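FACT complex subunit SPT16 (Ashbya gossypii, PDB 6A8M) probably acts, as part of the FACT complex, as a histone chaperone that reorganises nucleosomes during transcription, DNA replication and repair. Local coordinates at residues Y184-M196 with S290-R304. Numbering follows the deposited sequence. Where two conformers were deposited one is given.
Sequences YLQVSSRGSDKFM and SCGIRYKNYCSNISR
Tyr184 is the bump that fills the groove between Tyr295 and Tyr298, the end residues of a type I' turn: its CB lies 3.7 Å from Tyr298 CD1, and its CD1 meets the rim of the Tyr295 ring near that ring's plane. Lys296, inside the turn, lays its CD over one face of the Tyr184 ring (3.9 Å from CD to the ring centroid), and its bend at chi3 (82°) brings NZ to a hydrogen bond with Tyr184 OH. Glu247 adds a salt bridge to Lys296 NZ and a hydrogen bond to Tyr184 OH. Replacing Tyr184 with an alanine removes ring and hydroxyl alike, which would probably open a gap between the two hairpin tyrosines and leave the Lys296 chain without the face it lies on. Val187 CG1 sits over one face of Tyr295 in a CH-pi contact, 3.7 Å from the ring centroid, while Lys296 CG lies over the opposite face. Leu185 CD2 rests against Tyr298 CB. Midway, Ser188, Gly191 and Ser192 form a shallow hollow: Ile293 CG1 comes within 3.8 Å of Gly191 C. Ser300 fits beside it, its CB 3.2 Å from Ser189 OG; its OG, between backbone N and carbonyl carbon (chi1 60°), faces the helix and hydrogen-bonds Ser188 OG (2.7 Å) and Ser192 OG (2.8 Å). Farther along, Ile293 CD1 abuts the Phe195 ring, and Met196 tucks CE against Ile302 CG2. The axes of helix 184-196 and strand 293-295 run 146° apart, roughly antiparallel, 6.9 Å at closest approach: a long helix packed along a β-hairpin, consistent with the pita-bread fold of the M24 peptidase-like domain in this N-terminal part of SPT16.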
ATOM      1  N   TYR A 184       6.930   9.111   6.897  1.00 12.96           N
ATOM      2  CA  TYR A 184       5.566   8.641   7.134  1.00 14.36           C
ATOM      3  C   TYR A 184       5.516   7.123   7.234  1.00 13.47           C
ATOM      4  O   TYR A 184       4.738   6.575   8.027  1.00 13.70           O
ATOM      5  CB  TYR A 184       4.621   9.134   6.042  1.00 14.64           C
ATOM      6  CG  TYR A 184       4.508  10.643   5.968  1.00 13.97           C
ATOM      7  CD1 TYR A 184       4.575  11.440   7.120  1.00 17.07           C
ATOM      8  CD2 TYR A 184       4.309  11.266   4.741  1.00 14.79           C
ATOM      9  CE1 TYR A 184       4.477  12.820   7.031  1.00 18.07           C
ATOM     10  CE2 TYR A 184       4.183  12.644   4.644  1.00 17.29           C
ATOM     11  CZ  TYR A 184       4.271  13.414   5.790  1.00 20.63           C
ATOM     12  OH  TYR A 184       4.164  14.784   5.678  1.00 23.70           O
ATOM     13  N   LEU A 185       6.314   6.422   6.417  1.00 10.94           N
ATOM     14  CA  LEU A 185       6.367   4.965   6.506  1.00 11.07           C
ATOM     15  C   LEU A 185       6.933   4.502   7.845  1.00 14.12           C
ATOM     16  O   LEU A 185       6.511   3.459   8.368  1.00 14.72           O
ATOM     17  CB  LEU A 185       7.205   4.386   5.352  1.00 12.30           C
ATOM     18  CG  LEU A 185       6.492   4.472   4.008  1.00 11.32           C
ATOM     19  CD1 LEU A 185       7.533   4.347   2.892  1.00 11.12           C
ATOM     20  CD2 LEU A 185       5.486   3.370   3.861  1.00 13.14           C
ATOM     21  N   GLN A 186       7.885   5.243   8.422  1.00 13.01           N
ATOM     22  CA  GLN A 186       8.374   4.848   9.742  1.00 15.67           C
ATOM     23  C   GLN A 186       7.320   5.098  10.817  1.00 15.20           C
ATOM     24  O   GLN A 186       7.174   4.300  11.750  1.00 16.19           O
ATOM     25  CB  GLN A 186       9.688   5.571  10.075  1.00 18.56           C
ATOM     26  CG  GLN A 186      10.234   5.209  11.462  1.00 23.27           C
ATOM     27  CD  GLN A 186      10.689   3.759  11.589  1.00 24.07           C
ATOM     28  OE1 GLN A 186      11.881   3.452  11.412  1.00 26.13           O
ATOM     29  NE2 GLN A 186       9.753   2.864  11.958  1.00 19.43           N
ATOM     30  N   VAL A 187       6.582   6.208  10.717  1.00 14.69           N
ATOM     31  CA  VAL A 187       5.511   6.458  11.678  1.00 14.29           C
ATOM     32  C   VAL A 187       4.482   5.346  11.587  1.00 15.38           C
ATOM     33  O   VAL A 187       4.098   4.745  12.595  1.00 15.35           O
ATOM     34  CB  VAL A 187       4.856   7.830  11.430  1.00 13.93           C
ATOM     35  CG1 VAL A 187       3.647   8.015  12.346  1.00 15.53           C
ATOM     36  CG2 VAL A 187       5.854   8.974  11.678  1.00 14.95           C
ATOM     37  N   SER A 188       4.041   5.055  10.363  1.00 11.91           N
ATOM     38  CA  SER A 188       3.064   3.994  10.138  1.00 10.84           C
ATOM     39  C   SER A 188       3.543   2.672  10.721  1.00 11.35           C
ATOM     40  O   SER A 188       2.779   1.956  11.391  1.00 14.25           O
ATOM     41  CB  SER A 188       2.824   3.846   8.640  1.00 12.29           C
ATOM     42  OG  SER A 188       1.911   2.792   8.408  1.00 12.56           O
ATOM     43  N   SER A 189       4.802   2.314  10.443  1.00 12.11           N
ATOM     44  CA  SER A 189       5.348   1.045  10.908  1.00 12.39           C
ATOM     45  C   SER A 189       5.387   0.982  12.427  1.00 14.27           C
ATOM     46  O   SER A 189       5.090  -0.068  13.022  1.00 15.53           O
ATOM     47  CB  SER A 189       6.757   0.820  10.340  1.00 12.66           C
ATOM     48  OG  SER A 189       6.716   0.627   8.923  1.00 10.98           O
ATOM     49  N   ARG A 190       5.747   2.090  13.084  1.00 13.30           N
ATOM     50  CA  ARG A 190       5.725   2.070  14.541  1.00 14.31           C
ATOM     51  C   ARG A 190       4.296   1.928  15.043  1.00 13.51           C
ATOM     52  O   ARG A 190       4.048   1.230  16.026  1.00 15.58           O
ATOM     53  CB  ARG A 190       6.379   3.322  15.119  1.00 16.86           C
ATOM     54  CG  ARG A 190       6.504   3.276  16.663  1.00 19.37           C
ATOM     55  CD  ARG A 190       7.553   2.281  17.087  1.00 23.46           C
ATOM     56  NE  ARG A 190       8.885   2.728  16.674  1.00 30.20           N
ATOM     57  CZ  ARG A 190       9.597   3.668  17.300  1.00 37.22           C
ATOM     58  NH1 ARG A 190       9.124   4.271  18.386  1.00 37.66           N
ATOM     59  NH2 ARG A 190      10.795   4.008  16.841  1.00 41.55           N
ATOM     60  N   GLY A 191       3.335   2.528  14.337  1.00 12.29           N
ATOM     61  CA  GLY A 191       1.937   2.254  14.645  1.00 12.38           C
ATOM     62  C   GLY A 191       1.595   0.779  14.526  1.00 13.17           C
ATOM     63  O   GLY A 191       0.955   0.207  15.407  1.00 14.13           O
ATOM     64  N   SER A 192       2.031   0.134  13.437  1.00 12.55           N
ATOM     65  CA  SER A 192       1.777  -1.301  13.299  1.00 13.90           C
ATOM     66  C   SER A 192       2.364  -2.077  14.473  1.00 12.60           C
ATOM     67  O   SER A 192       1.730  -3.007  14.985  1.00 12.91           O
ATOM     68  CB  SER A 192       2.346  -1.814  11.980  1.00 11.65           C
ATOM     69  OG  SER A 192       1.568  -1.336  10.899  1.00 11.34           O
ATOM     70  N   ASP A 193       3.595  -1.740  14.875  1.00 12.42           N
ATOM     71  CA  ASP A 193       4.208  -2.328  16.063  1.00 14.20           C
ATOM     72  C   ASP A 193       3.298  -2.218  17.283  1.00 15.26           C
ATOM     73  O   ASP A 193       3.133  -3.185  18.032  1.00 16.19           O
ATOM     74  CB  ASP A 193       5.531  -1.627  16.391  1.00 15.17           C
ATOM     75  CG  ASP A 193       6.701  -2.067  15.528  1.00 15.78           C
ATOM     76  OD1 ASP A 193       6.603  -3.080  14.804  1.00 16.27           O
ATOM     77  OD2 ASP A 193       7.734  -1.367  15.613  1.00 16.75           O
ATOM     78  N   LYS A 194       2.734  -1.026  17.525  1.00 14.46           N
ATOM     79  CA  LYS A 194       1.935  -0.823  18.733  1.00 15.49           C
ATOM     80  C   LYS A 194       0.701  -1.707  18.732  1.00 15.47           C
ATOM     81  O   LYS A 194       0.313  -2.242  19.775  1.00 17.85           O
ATOM     82  CB  LYS A 194       1.495   0.631  18.857  1.00 17.89           C
ATOM     83  CG  LYS A 194       2.621   1.601  19.082  1.00 20.95           C
ATOM     84  CD  LYS A 194       3.353   1.255  20.348  1.00 26.93           C
ATOM     85  CE  LYS A 194       4.041   2.462  20.885  1.00 32.56           C
ATOM     86  NZ  LYS A 194       4.610   2.151  22.225  1.00 36.83           N
ATOM     87  N   PHE A 195       0.046  -1.818  17.583  1.00 13.87           N
ATOM     88  CA  PHE A 195      -1.153  -2.640  17.489  1.00 15.22           C
ATOM     89  C   PHE A 195      -0.829  -4.128  17.513  1.00 14.83           C
ATOM     90  O   PHE A 195      -1.614  -4.913  18.064  1.00 13.11           O
ATOM     91  CB  PHE A 195      -1.958  -2.229  16.252  1.00 15.39           C
ATOM     92  CG  PHE A 195      -2.697  -0.943  16.468  1.00 16.29           C
ATOM     93  CD1 PHE A 195      -3.871  -0.941  17.207  1.00 15.85           C
ATOM     94  CD2 PHE A 195      -2.183   0.259  16.030  1.00 16.05           C
ATOM     95  CE1 PHE A 195      -4.542   0.249  17.483  1.00 17.98           C
ATOM     96  CE2 PHE A 195      -2.845   1.446  16.296  1.00 18.99           C
ATOM     97  CZ  PHE A 195      -4.024   1.441  17.018  1.00 21.06           C
ATOM     98  N   MET A 196       0.314  -4.549  16.953  1.00 12.71           N
ATOM     99  CA  MET A 196       0.705  -5.948  17.135  1.00 14.70           C
ATOM    100  C   MET A 196       0.942  -6.256  18.613  1.00 15.38           C
ATOM    101  O   MET A 196       0.563  -7.334  19.103  1.00 15.63           O
ATOM    102  CB  MET A 196       1.948  -6.282  16.294  1.00 14.79           C
ATOM    103  CG  MET A 196       2.349  -7.770  16.347  1.00 13.45           C
ATOM    104  SD  MET A 196       1.027  -8.920  15.870  1.00 15.21           S
ATOM    105  CE  MET A 196       1.010  -8.693  14.098  1.00 13.72           C
ATOM    106  N   SER A 290      -1.745 -10.631  11.816  1.00 11.73           N
ATOM    107  CA  SER A 290      -1.256  -9.634  10.867  1.00 10.40           C
ATOM    108  C   SER A 290      -1.972  -8.316  11.109  1.00 12.54           C
ATOM    109  O   SER A 290      -3.199  -8.285  11.221  1.00 12.81           O
ATOM    110  CB  SER A 290      -1.506 -10.036   9.403  1.00 13.61           C
ATOM    111  OG  SER A 290      -0.877 -11.249   9.043  1.00 14.72           O
ATOM    112  N   CYS A 291      -1.225  -7.224  11.107  0.55 11.99           N
ATOM    113  CA  CYS A 291      -1.935  -5.969  11.071  0.55 11.56           C
ATOM    114  C   CYS A 291      -1.081  -4.965  10.327  0.55 11.39           C
ATOM    115  O   CYS A 291       0.137  -5.121  10.198  0.55 10.62           O
ATOM    116  CB  CYS A 291      -2.324  -5.484  12.470  0.55 13.24           C
ATOM    117  SG  CYS A 291      -0.973  -5.049  13.507  0.55 15.05           S
ATOM    118  N   GLY A 292      -1.753  -3.969   9.786  1.00 12.28           N
ATOM    119  CA  GLY A 292      -1.084  -2.990   8.953  1.00 10.67           C
ATOM    120  C   GLY A 292      -1.760  -1.653   9.092  1.00 11.84           C
ATOM    121  O   GLY A 292      -2.985  -1.580   9.045  1.00 12.22           O
ATOM    122  N   ILE A 293      -0.967  -0.597   9.216  1.00 14.21           N
ATOM    123  CA  ILE A 293      -1.435   0.742   9.546  1.00 15.32           C
ATOM    124  C   ILE A 293      -1.134   1.646   8.359  1.00 15.46           C
ATOM    125  O   ILE A 293      -0.245   1.362   7.555  1.00 14.47           O
ATOM    126  CB  ILE A 293      -0.733   1.232  10.829  1.00 15.23           C
ATOM    127  CG1 ILE A 293      -1.332   0.517  12.049  1.00 16.56           C
ATOM    128  CG2 ILE A 293      -0.766   2.754  10.996  1.00 13.96           C
ATOM    129  CD1 ILE A 293      -2.699   1.044  12.438  1.00 16.92           C
ATOM    130  N   ARG A 294      -1.909   2.725   8.229  1.00 12.63           N
ATOM    131  CA  ARG A 294      -1.574   3.812   7.323  1.00 13.68           C
ATOM    132  C   ARG A 294      -1.351   5.071   8.147  1.00 12.82           C
ATOM    133  O   ARG A 294      -2.117   5.364   9.073  1.00 13.22           O
ATOM    134  CB  ARG A 294      -2.682   4.090   6.272  1.00 16.83           C
ATOM    135  CG  ARG A 294      -3.055   2.915   5.366  1.00 21.77           C
ATOM    136  CD  ARG A 294      -3.906   3.399   4.161  1.00 28.41           C
ATOM    137  NE  ARG A 294      -5.019   4.248   4.584  1.00 37.18           N
ATOM    138  CZ  ARG A 294      -6.298   3.873   4.646  1.00 44.19           C
ATOM    139  NH1 ARG A 294      -6.666   2.646   4.294  1.00 46.26           N
ATOM    140  NH2 ARG A 294      -7.218   4.742   5.051  1.00 47.29           N
ATOM    141  N   TYR A 295      -0.291   5.804   7.834  1.00 12.91           N
ATOM    142  CA  TYR A 295      -0.129   7.148   8.372  1.00 12.14           C
ATOM    143  C   TYR A 295       0.051   8.113   7.221  1.00 13.76           C
ATOM    144  O   TYR A 295       0.985   7.963   6.422  1.00 15.74           O
ATOM    145  CB  TYR A 295       1.054   7.262   9.325  1.00 14.55           C
ATOM    146  CG  TYR A 295       1.097   8.632   9.899  1.00 14.07           C
ATOM    147  CD1 TYR A 295       0.100   9.068  10.767  1.00 14.83           C
ATOM    148  CD2 TYR A 295       2.104   9.512   9.569  1.00 16.20           C
ATOM    149  CE1 TYR A 295       0.130  10.354  11.290  1.00 18.26           C
ATOM    150  CE2 TYR A 295       2.148  10.792  10.095  1.00 18.92           C
ATOM    151  CZ  TYR A 295       1.150  11.210  10.946  1.00 19.89           C
ATOM    152  OH  TYR A 295       1.184  12.485  11.480  1.00 20.66           O
ATOM    153  N   LYS A 296      -0.811   9.124   7.167  1.00 12.13           N
ATOM    154  CA  LYS A 296      -0.883  10.039   6.020  1.00 13.86           C
ATOM    155  C   LYS A 296      -0.822   9.263   4.708  1.00 14.21           C
ATOM    156  O   LYS A 296      -0.117   9.643   3.765  1.00 15.62           O
ATOM    157  CB  LYS A 296       0.208  11.095   6.093  1.00 17.66           C
ATOM    158  CG  LYS A 296      -0.028  12.059   7.245  1.00 21.78           C
ATOM    159  CD  LYS A 296       0.987  13.209   7.255  1.00 27.74           C
ATOM    160  CE  LYS A 296       0.594  14.324   6.296  1.00 33.32           C
ATOM    161  NZ  LYS A 296       1.258  15.623   6.682  1.00 36.80           N
ATOM    162  N   ASN A 297      -1.579   8.169   4.668  1.00 12.10           N
ATOM    163  CA  ASN A 297      -1.853   7.278   3.538  1.00 13.00           C
ATOM    164  C   ASN A 297      -0.701   6.313   3.246  1.00 12.40           C
ATOM    165  O   ASN A 297      -0.854   5.480   2.337  1.00 14.50           O
ATOM    166  CB  ASN A 297      -2.219   8.035   2.250  1.00 14.58           C
ATOM    167  CG  ASN A 297      -3.374   9.023   2.462  1.00 17.59           C
ATOM    168  OD1 ASN A 297      -3.257  10.218   2.182  1.00 21.38           O
ATOM    169  ND2 ASN A 297      -4.472   8.523   2.986  1.00 17.31           N
ATOM    170  N   TYR A 298       0.408   6.352   3.994  1.00 12.47           N
ATOM    171  CA  TYR A 298       1.531   5.442   3.749  1.00 11.41           C
ATOM    172  C   TYR A 298       1.350   4.157   4.557  1.00 13.42           C
ATOM    173  O   TYR A 298       1.296   4.200   5.785  1.00 11.80           O
ATOM    174  CB  TYR A 298       2.865   6.153   4.056  1.00 10.80           C
ATOM    175  CG  TYR A 298       3.121   7.114   2.939  1.00 12.89           C
ATOM    176  CD1 TYR A 298       2.618   8.425   2.992  1.00 14.26           C
ATOM    177  CD2 TYR A 298       3.783   6.709   1.796  1.00 11.32           C
ATOM    178  CE1 TYR A 298       2.783   9.280   1.903  1.00 13.98           C
ATOM    179  CE2 TYR A 298       3.989   7.586   0.729  1.00 11.30           C
ATOM    180  CZ  TYR A 298       3.467   8.845   0.790  1.00 13.04           C
ATOM    181  OH  TYR A 298       3.623   9.661  -0.303  1.00 15.73           O
ATOM    182  N   CYS A 299       1.269   3.017   3.851  1.00 13.10           N
ATOM    183  CA  CYS A 299       1.008   1.708   4.443  1.00 13.53           C
ATOM    184  C   CYS A 299       2.259   1.050   5.010  1.00 12.04           C
ATOM    185  O   CYS A 299       3.358   1.161   4.455  1.00 11.83           O
ATOM    186  CB  CYS A 299       0.424   0.758   3.409  1.00 13.37           C
ATOM    187  SG  CYS A 299      -1.138   1.316   2.710  1.00 13.22           S
ATOM    188  N   SER A 300       2.053   0.295   6.091  1.00  9.75           N
ATOM    189  CA  SER A 300       3.034  -0.623   6.661  1.00 10.25           C
ATOM    190  C   SER A 300       2.320  -1.934   6.981  1.00 11.22           C
ATOM    191  O   SER A 300       1.084  -2.035   6.930  1.00 11.43           O
ATOM    192  CB  SER A 300       3.711  -0.050   7.917  1.00 11.24           C
ATOM    193  OG  SER A 300       2.742   0.229   8.920  1.00 14.15           O
ATOM    194  N   ASN A 301       3.112  -2.954   7.297  1.00 12.04           N
ATOM    195  CA  ASN A 301       2.578  -4.294   7.515  1.00 10.35           C
ATOM    196  C   ASN A 301       3.482  -5.008   8.502  1.00 12.01           C
ATOM    197  O   ASN A 301       4.702  -4.825   8.463  1.00 13.36           O
ATOM    198  CB  ASN A 301       2.505  -5.108   6.207  1.00 12.31           C
ATOM    199  CG  ASN A 301       1.741  -6.387   6.387  1.00 11.17           C
ATOM    200  OD1 ASN A 301       0.622  -6.350   6.887  1.00 11.94           O
ATOM    201  ND2 ASN A 301       2.354  -7.534   6.035  1.00 11.60           N
ATOM    202  N   ILE A 302       2.882  -5.812   9.382  1.00 12.05           N
ATOM    203  CA  ILE A 302       3.636  -6.683  10.285  1.00 11.07           C
ATOM    204  C   ILE A 302       2.825  -7.955  10.472  1.00 11.37           C
ATOM    205  O   ILE A 302       1.604  -7.898  10.626  1.00 12.47           O
ATOM    206  CB  ILE A 302       3.934  -6.016  11.646  1.00 11.09           C
ATOM    207  CG1 ILE A 302       4.871  -6.912  12.487  1.00 12.65           C
ATOM    208  CG2 ILE A 302       2.637  -5.623  12.411  1.00 12.66           C
ATOM    209  CD1 ILE A 302       5.397  -6.230  13.779  1.00 13.10           C
ATOM    210  N   SER A 303       3.499  -9.103  10.424  1.00 10.36           N
ATOM    211  CA  SER A 303       2.857 -10.384  10.704  1.00 10.18           C
ATOM    212  C   SER A 303       3.737 -11.146  11.673  1.00 11.92           C
ATOM    213  O   SER A 303       4.961 -11.168  11.526  1.00 12.41           O
ATOM    214  CB  SER A 303       2.628 -11.245   9.451  1.00 10.99           C
ATOM    215  OG  SER A 303       1.668 -10.663   8.588  1.00 14.04           O
ATOM    216  N   ARG A 304       3.110 -11.787  12.643  1.00 10.84           N
ATOM    217  CA  ARG A 304       3.845 -12.580  13.621  1.00 11.66           C
ATOM    218  C   ARG A 304       3.153 -13.923  13.757  1.00 13.94           C
ATOM    219  O   ARG A 304       1.946 -14.059  13.492  1.00 14.76           O
ATOM    220  CB  ARG A 304       3.906 -11.886  14.997  1.00 11.74           C
ATOM    221  CG  ARG A 304       4.685 -10.576  14.965  1.00 12.76           C
ATOM    222  CD  ARG A 304       6.152 -10.874  14.730  1.00 13.45           C
ATOM    223  NE  ARG A 304       7.049  -9.716  14.806  1.00 13.67           N
ATOM    224  CZ  ARG A 304       7.512  -9.089  13.725  1.00 14.66           C
ATOM    225  NH1 ARG A 304       7.106  -9.477  12.503  1.00 11.89           N
ATOM    226  NH2 ARG A 304       8.378  -8.084  13.852  1.00 15.35           N
TER